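PDB 2PVU: ArtJ from Geobacillus stearothermophilus, which binds arginine, lysine and histidine as the solute-binding protein of an ATP-binding cassette transporter, probably delivering them to its cognate Art(MP)2 complex. Local coordinates for residues Gly61-Gly65 / Phe66-Leu70; Leu143-Gly147 / Lys148-Val152. All coordinates share one frame; numbering follows the deposited sequence.

Contact 1. Residues Gly61-Gly65 / Phe66-Leu70; sequences GKIVG and FDVDL
Gly65 is the N-cap residue of helix 66-78, at the junction where strand 62-64, the second strand of a beta hairpin in this periplasmic-binding-protein fold, passes directly into the helix through Phe66. Phe66 rests its CB against the carbonyl carbon of Gly65, while its ring, with CG anti to the backbone N (chi1 173°), lies edge-to-face with Phe125. Asp67 sends its carboxylate away from residues 61-65, where OD1 is hydrogen-bonded to Tyr124 OH and OD2 to Gly107 N, a second-shell bond to a residue of the lysine pocket.

Val68 carries the apolar part of the contact. Its branches divide over the incoming strand: CG2 reaches Val64 C at 3.4 Å and Ile63 CG2 at 3.6 Å, the side chains of Ile63 and Val68 crossing at about a right angle, and CG1 lies 3.6 Å from Ile63 O.

Asp69 closes the first helical turn, its N hydrogen-bonded to Gly65 O at 3.0 Å. Gly65 itself has phi 139° and psi 177°, a backbone conformation that calls for glycine. The Asp69 carboxylate has two duties: OD2 forms a salt bridge with Lys259 and a hydrogen bond with Trp260 NE1, both of helix 252-261, whereas OD1 accepts from a water at 2.8 Å, and this water in turn accepts from Gly65 N at 3.0 Å.

Contact 2. Residues Leu143-Gly147 / Lys148-Val152; sequences LDLKG and KTIGV
A type II beta turn from Leu145 to Lys148 joins the 3-10 segment ending at Leu145 to strand 150-153, part of the mixed sheet of this periplasmic-binding-protein fold. The turn is closed by Lys148 N, which donates to Leu145 O over 3.0 Å with an N-H...O angle of 158°. Gly147 occupies the third position of the turn, where its positive phi of 80° suits glycine.

The side chain of Lys148 folds back across the turn it closes. With CG anti to its own carbonyl carbon (chi1 -61°), the chain runs nearly extended out to CE, passing over the Leu145 carbonyl, whose O is 3.4 Å from Lys148 CB. Farther out, CE comes to 3.1 Å from Asp144 O, and only NZ is turned aside, by a bend at chi4. The methylenes thus lie along the backbone of Asp144 and Leu145, while Val139 and Asp191 also touch this side chain. The carboxylate of Asp144 has its salt bridge with Lys140.

On the apolar side of the turn, the end of Ile150 meets Leu145. Ile150 CD1 lies 4.1 Å from Leu145 CB and equally far from Leu145 CD1, the two side chains crossing at about a right angle. Both also touch Ile194 of strand 192-196 and Phe166 of helix 157-166, which joins the turn to the core of this lobe.

The contact therefore unites unlike chemistry: one backbone hydrogen bond fixes the reversal, the aliphatic part of Lys148 lies against backbone carbonyls, and Leu145 and Ile150 meet by apolar contact alone.

From the N terminus, contact 1 comes first and spans no loop, being the direct passage from hairpin strand 62-64 through Gly65 into helix 66-78, beside strand 82-86 and helix 252-261. Contact 2 follows in series, after strand 125-134, where the chain turns from a 3-10 segment into strand 150-153. Neither nests within nor crosses the other: their centres are 32 Å apart, their nearest atoms about 17 Å, and they lie on opposite sides of the chain's centre. Contact 1 ties the hairpin to the parallel-sheet part of the fold, and contact 2 ties its turn to the mixed sheet and helix 157-166.

Contact 1. Residues Gly61-Gly65 / Phe66-Leu70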
ATOM      1  N   GLY A  61      18.893  -2.468   6.928  1.00 33.37           N
ATOM      2  CA  GLY A  61      18.342  -3.263   8.026  1.00 32.54           C
ATOM      3  C   GLY A  61      17.211  -2.607   8.805  1.00 32.72           C
ATOM      4  O   GLY A  61      16.739  -3.170   9.804  1.00 33.98           O
ATOM      5  N   LYS A  62      16.783  -1.416   8.382  1.00 30.60           N
ATOM      6  CA  LYS A  62      15.723  -0.679   9.074  1.00 29.91           C
ATOM      7  C   LYS A  62      14.540  -0.643   8.139  1.00 27.71           C
ATOM      8  O   LYS A  62      14.732  -0.707   6.925  1.00 27.24           O
ATOM      9  CB  LYS A  62      16.122   0.772   9.360  1.00 29.06           C
ATOM     10  CG  LYS A  62      17.328   1.050  10.296  1.00 33.81           C
ATOM     11  CD  LYS A  62      17.949  -0.165  11.008  1.00 38.36           C
ATOM     12  CE  LYS A  62      17.404  -0.360  12.419  1.00 39.17           C
ATOM     13  NZ  LYS A  62      18.559  -0.398  13.379  1.00 37.15           N
ATOM     14  N   ILE A  63      13.336  -0.520   8.689  1.00 26.96           N
ATOM     15  CA  ILE A  63      12.119  -0.340   7.882  1.00 25.96           C
ATOM     16  C   ILE A  63      11.905   1.166   7.759  1.00 24.76           C
ATOM     17  O   ILE A  63      11.830   1.862   8.775  1.00 23.68           O
ATOM     18  CB  ILE A  63      10.852  -0.987   8.550  1.00 27.43           C
ATOM     19  CG1 ILE A  63      11.064  -2.498   8.785  1.00 26.58           C
ATOM     20  CG2 ILE A  63       9.611  -0.765   7.697  1.00 26.42           C
ATOM     21  CD1 ILE A  63       9.974  -3.146   9.717  1.00 27.24           C
ATOM     22  N   VAL A  64      11.843   1.672   6.526  1.00 23.40           N
ATOM     23  CA  VAL A  64      11.681   3.127   6.284  1.00 23.10           C
ATOM     24  C   VAL A  64      10.500   3.381   5.350  1.00 22.66           C
ATOM     25  O   VAL A  64      10.021   2.449   4.688  1.00 23.48           O
ATOM     26  CB  VAL A  64      12.985   3.752   5.695  1.00 23.19           C
ATOM     27  CG1 VAL A  64      14.140   3.578   6.678  1.00 21.61           C
ATOM     28  CG2 VAL A  64      13.331   3.151   4.310  1.00 21.78           C
ATOM     29  N   GLY A  65      10.040   4.630   5.286  1.00 22.32           N
ATOM     30  CA  GLY A  65       9.067   4.996   4.286  1.00 22.81           C
ATOM     31  C   GLY A  65       7.983   5.918   4.809  1.00 22.78           C
ATOM     32  O   GLY A  65       7.967   6.297   6.025  1.00 22.55           O
ATOM     33  N   PHE A  66       7.114   6.321   3.888  1.00 21.29           N
ATOM     34  CA  PHE A  66       6.060   7.257   4.261  1.00 21.83           C
ATOM     35  C   PHE A  66       5.150   6.699   5.376  1.00 21.74           C
ATOM     36  O   PHE A  66       4.804   7.408   6.352  1.00 22.33           O
ATOM     37  CB  PHE A  66       5.233   7.611   3.024  1.00 21.26           C
ATOM     38  CG  PHE A  66       4.016   8.439   3.329  1.00 22.19           C
ATOM     39  CD1 PHE A  66       4.101   9.817   3.355  1.00 20.92           C
ATOM     40  CD2 PHE A  66       2.772   7.816   3.613  1.00 21.96           C
ATOM     41  CE1 PHE A  66       2.972  10.641   3.672  1.00 21.73           C
ATOM     42  CE2 PHE A  66       1.616   8.619   3.926  1.00 22.55           C
ATOM     43  CZ  PHE A  66       1.710  10.021   3.943  1.00 22.02           C
ATOM     44  N   ASP A  67       4.733   5.446   5.218  1.00 21.53           N
ATOM     45  CA  ASP A  67       3.873   4.827   6.222  1.00 21.88           C
ATOM     46  C   ASP A  67       4.629   4.737   7.537  1.00 21.32           C
ATOM     47  O   ASP A  67       4.026   4.865   8.597  1.00 22.15           O
ATOM     48  CB  ASP A  67       3.452   3.400   5.826  1.00 20.80           C
ATOM     49  CG  ASP A  67       2.246   3.355   4.912  1.00 23.57           C
ATOM     50  OD1 ASP A  67       1.515   4.386   4.735  1.00 22.77           O
ATOM     51  OD2 ASP A  67       1.990   2.215   4.415  1.00 22.93           O
ATOM     52  N   VAL A  68       5.932   4.469   7.488  1.00 22.90           N
ATOM     53  CA  VAL A  68       6.748   4.421   8.724  1.00 22.63           C
ATOM     54  C   VAL A  68       6.737   5.746   9.483  1.00 22.78           C
ATOM     55  O   VAL A  68       6.525   5.771  10.703  1.00 22.58           O
ATOM     56  CB  VAL A  68       8.195   3.939   8.467  1.00 22.05           C
ATOM     57  CG1 VAL A  68       9.008   3.856   9.782  1.00 20.78           C
ATOM     58  CG2 VAL A  68       8.162   2.570   7.728  1.00 22.14           C
ATOM     59  N   ASP A  69       6.981   6.851   8.778  1.00 22.69           N
ATOM     60  CA  ASP A  69       7.070   8.157   9.420  1.00 22.63           C
ATOM     61  C   ASP A  69       5.684   8.571   9.898  1.00 22.04           C
ATOM     62  O   ASP A  69       5.546   9.179  10.947  1.00 21.89           O
ATOM     63  CB  ASP A  69       7.599   9.224   8.467  1.00 22.96           C
ATOM     64  CG  ASP A  69       9.074   9.048   8.141  1.00 26.06           C
ATOM     65  OD1 ASP A  69       9.763   8.256   8.829  1.00 25.43           O
ATOM     66  OD2 ASP A  69       9.529   9.726   7.194  1.00 27.51           O
ATOM     67  N   LEU A  70       4.669   8.279   9.100  1.00 21.35           N
ATOM     68  CA  LEU A  70       3.326   8.648   9.513  1.00 21.27           C
ATOM     69  C   LEU A  70       2.930   7.868  10.759  1.00 20.72           C
ATOM     70  O   LEU A  70       2.421   8.447  11.720  1.00 20.11           O
ATOM     71  CB  LEU A  70       2.312   8.443   8.381  1.00 23.04           C
ATOM     72  CG  LEU A  70       0.857   8.719   8.761  1.00 24.51           C
ATOM     73  CD1 LEU A  70       0.603  10.199   9.115  1.00 26.97           C
ATOM     74  CD2 LEU A  70      -0.042   8.308   7.636  1.00 23.32           C
TER
HETATM   75  O   HOH W   1      11.304   6.281   7.498  1.00 25.13           O

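Contact 2. Residues Leu143-Gly147 / Lys148-Val152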
ATOM      1  N   LEU A 143      -7.655  -2.301 -21.136  1.00 26.21           N
ATOM      2  CA  LEU A 143      -8.265  -3.236 -22.068  1.00 26.36           C
ATOM      3  C   LEU A 143      -7.252  -3.839 -23.031  1.00 25.43           C
ATOM      4  O   LEU A 143      -7.479  -4.916 -23.559  1.00 24.81           O
ATOM      5  CB  LEU A 143      -9.424  -2.584 -22.811  1.00 27.29           C
ATOM      6  CG  LEU A 143     -10.475  -1.924 -21.889  1.00 28.76           C
ATOM      7  CD1 LEU A 143     -11.612  -1.438 -22.751  1.00 30.92           C
ATOM      8  CD2 LEU A 143     -10.977  -2.836 -20.757  1.00 29.34           C
ATOM      9  N   ASP A 144      -6.113  -3.172 -23.234  1.00 25.09           N
ATOM     10  CA  ASP A 144      -5.066  -3.743 -24.106  1.00 24.57           C
ATOM     11  C   ASP A 144      -4.313  -4.911 -23.455  1.00 24.33           C
ATOM     12  O   ASP A 144      -3.484  -5.523 -24.113  1.00 23.10           O
ATOM     13  CB  ASP A 144      -4.035  -2.690 -24.530  1.00 24.36           C
ATOM     14  CG  ASP A 144      -4.604  -1.657 -25.455  1.00 25.60           C
ATOM     15  OD1 ASP A 144      -5.617  -1.948 -26.140  1.00 26.18           O
ATOM     16  OD2 ASP A 144      -3.996  -0.567 -25.521  1.00 25.77           O
ATOM     17  N   LEU A 145      -4.591  -5.193 -22.175  1.00 24.04           N
ATOM     18  CA  LEU A 145      -3.982  -6.310 -21.467  1.00 24.66           C
ATOM     19  C   LEU A 145      -4.744  -7.610 -21.699  1.00 25.18           C
ATOM     20  O   LEU A 145      -4.360  -8.666 -21.179  1.00 25.56           O
ATOM     21  CB  LEU A 145      -3.908  -6.037 -19.957  1.00 25.10           C
ATOM     22  CG  LEU A 145      -3.061  -4.860 -19.458  1.00 25.90           C
ATOM     23  CD1 LEU A 145      -3.279  -4.702 -17.965  1.00 29.08           C
ATOM     24  CD2 LEU A 145      -1.582  -5.027 -19.770  1.00 26.66           C
ATOM     25  N   LYS A 146      -5.829  -7.538 -22.462  1.00 25.69           N
ATOM     26  CA  LYS A 146      -6.560  -8.733 -22.833  1.00 27.13           C
ATOM     27  C   LYS A 146      -5.642  -9.765 -23.509  1.00 27.11           C
ATOM     28  O   LYS A 146      -4.930  -9.454 -24.486  1.00 25.77           O
ATOM     29  CB  LYS A 146      -7.701  -8.344 -23.761  1.00 27.82           C
ATOM     30  CG  LYS A 146      -8.463  -9.499 -24.344  1.00 32.12           C
ATOM     31  CD  LYS A 146      -9.659  -9.875 -23.508  1.00 38.42           C
ATOM     32  CE  LYS A 146     -10.546 -10.860 -24.280  1.00 40.88           C
ATOM     33  NZ  LYS A 146     -11.132 -11.873 -23.326  1.00 44.52           N
ATOM     34  N   GLY A 147      -5.660 -10.988 -22.976  1.00 27.39           N
ATOM     35  CA  GLY A 147      -4.850 -12.069 -23.520  1.00 26.71           C
ATOM     36  C   GLY A 147      -3.387 -12.053 -23.102  1.00 27.50           C
ATOM     37  O   GLY A 147      -2.626 -12.949 -23.497  1.00 28.16           O
ATOM     38  N   LYS A 148      -2.983 -11.034 -22.341  1.00 25.71           N
ATOM     39  CA  LYS A 148      -1.592 -10.887 -21.902  1.00 26.80           C
ATOM     40  C   LYS A 148      -1.408 -11.378 -20.469  1.00 25.44           C
ATOM     41  O   LYS A 148      -2.368 -11.504 -19.718  1.00 25.90           O
ATOM     42  CB  LYS A 148      -1.151  -9.423 -21.986  1.00 26.09           C
ATOM     43  CG  LYS A 148      -1.193  -8.834 -23.411  1.00 27.10           C
ATOM     44  CD  LYS A 148      -0.534  -7.437 -23.437  1.00 29.06           C
ATOM     45  CE  LYS A 148      -0.696  -6.730 -24.799  1.00 31.33           C
ATOM     46  NZ  LYS A 148       0.189  -7.403 -25.778  1.00 35.76           N
ATOM     47  N   THR A 149      -0.167 -11.622 -20.073  1.00 25.01           N
ATOM     48  CA  THR A 149       0.073 -12.124 -18.720  1.00 24.65           C
ATOM     49  C   THR A 149       0.309 -10.938 -17.813  1.00 24.26           C
ATOM     50  O   THR A 149       1.077 -10.039 -18.160  1.00 24.34           O
ATOM     51  CB  THR A 149       1.268 -13.040 -18.693  1.00 26.30           C
ATOM     52  OG1 THR A 149       2.369 -12.335 -19.270  1.00 32.14           O
ATOM     53  CG2 THR A 149       1.003 -14.246 -19.586  1.00 22.60           C
ATOM     54  N   ILE A 150      -0.367 -10.925 -16.659  1.00 22.44           N
ATOM     55  CA  ILE A 150      -0.335  -9.775 -15.761  1.00 22.07           C
ATOM     56  C   ILE A 150       0.236 -10.228 -14.411  1.00 20.86           C
ATOM     57  O   ILE A 150      -0.241 -11.179 -13.826  1.00 21.35           O
ATOM     58  CB  ILE A 150      -1.762  -9.172 -15.541  1.00 22.56           C
ATOM     59  CG1 ILE A 150      -2.395  -8.773 -16.884  1.00 25.54           C
ATOM     60  CG2 ILE A 150      -1.722  -7.926 -14.664  1.00 23.49           C
ATOM     61  CD1 ILE A 150      -3.880  -8.580 -16.784  1.00 27.96           C
ATOM     62  N   GLY A 151       1.237  -9.523 -13.902  1.00 19.55           N
ATOM     63  CA  GLY A 151       1.727  -9.829 -12.588  1.00 18.83           C
ATOM     64  C   GLY A 151       1.100  -8.904 -11.547  1.00 20.07           C
ATOM     65  O   GLY A 151       0.945  -7.702 -11.784  1.00 19.43           O
ATOM     66  N   VAL A 152       0.751  -9.475 -10.389  1.00 20.32           N
ATOM     67  CA  VAL A 152       0.184  -8.704  -9.276  1.00 20.70           C
ATOM     68  C   VAL A 152       0.705  -9.271  -7.973  1.00 21.59           C
ATOM     69  O   VAL A 152       1.159 -10.428  -7.916  1.00 21.58           O
ATOM     70  CB  VAL A 152      -1.367  -8.793  -9.228  1.00 20.20           C
ATOM     71  CG1 VAL A 152      -2.000  -8.048 -10.421  1.00 21.96           C
ATOM     72  CG2 VAL A 152      -1.832 -10.271  -9.155  1.00 19.46           C
TER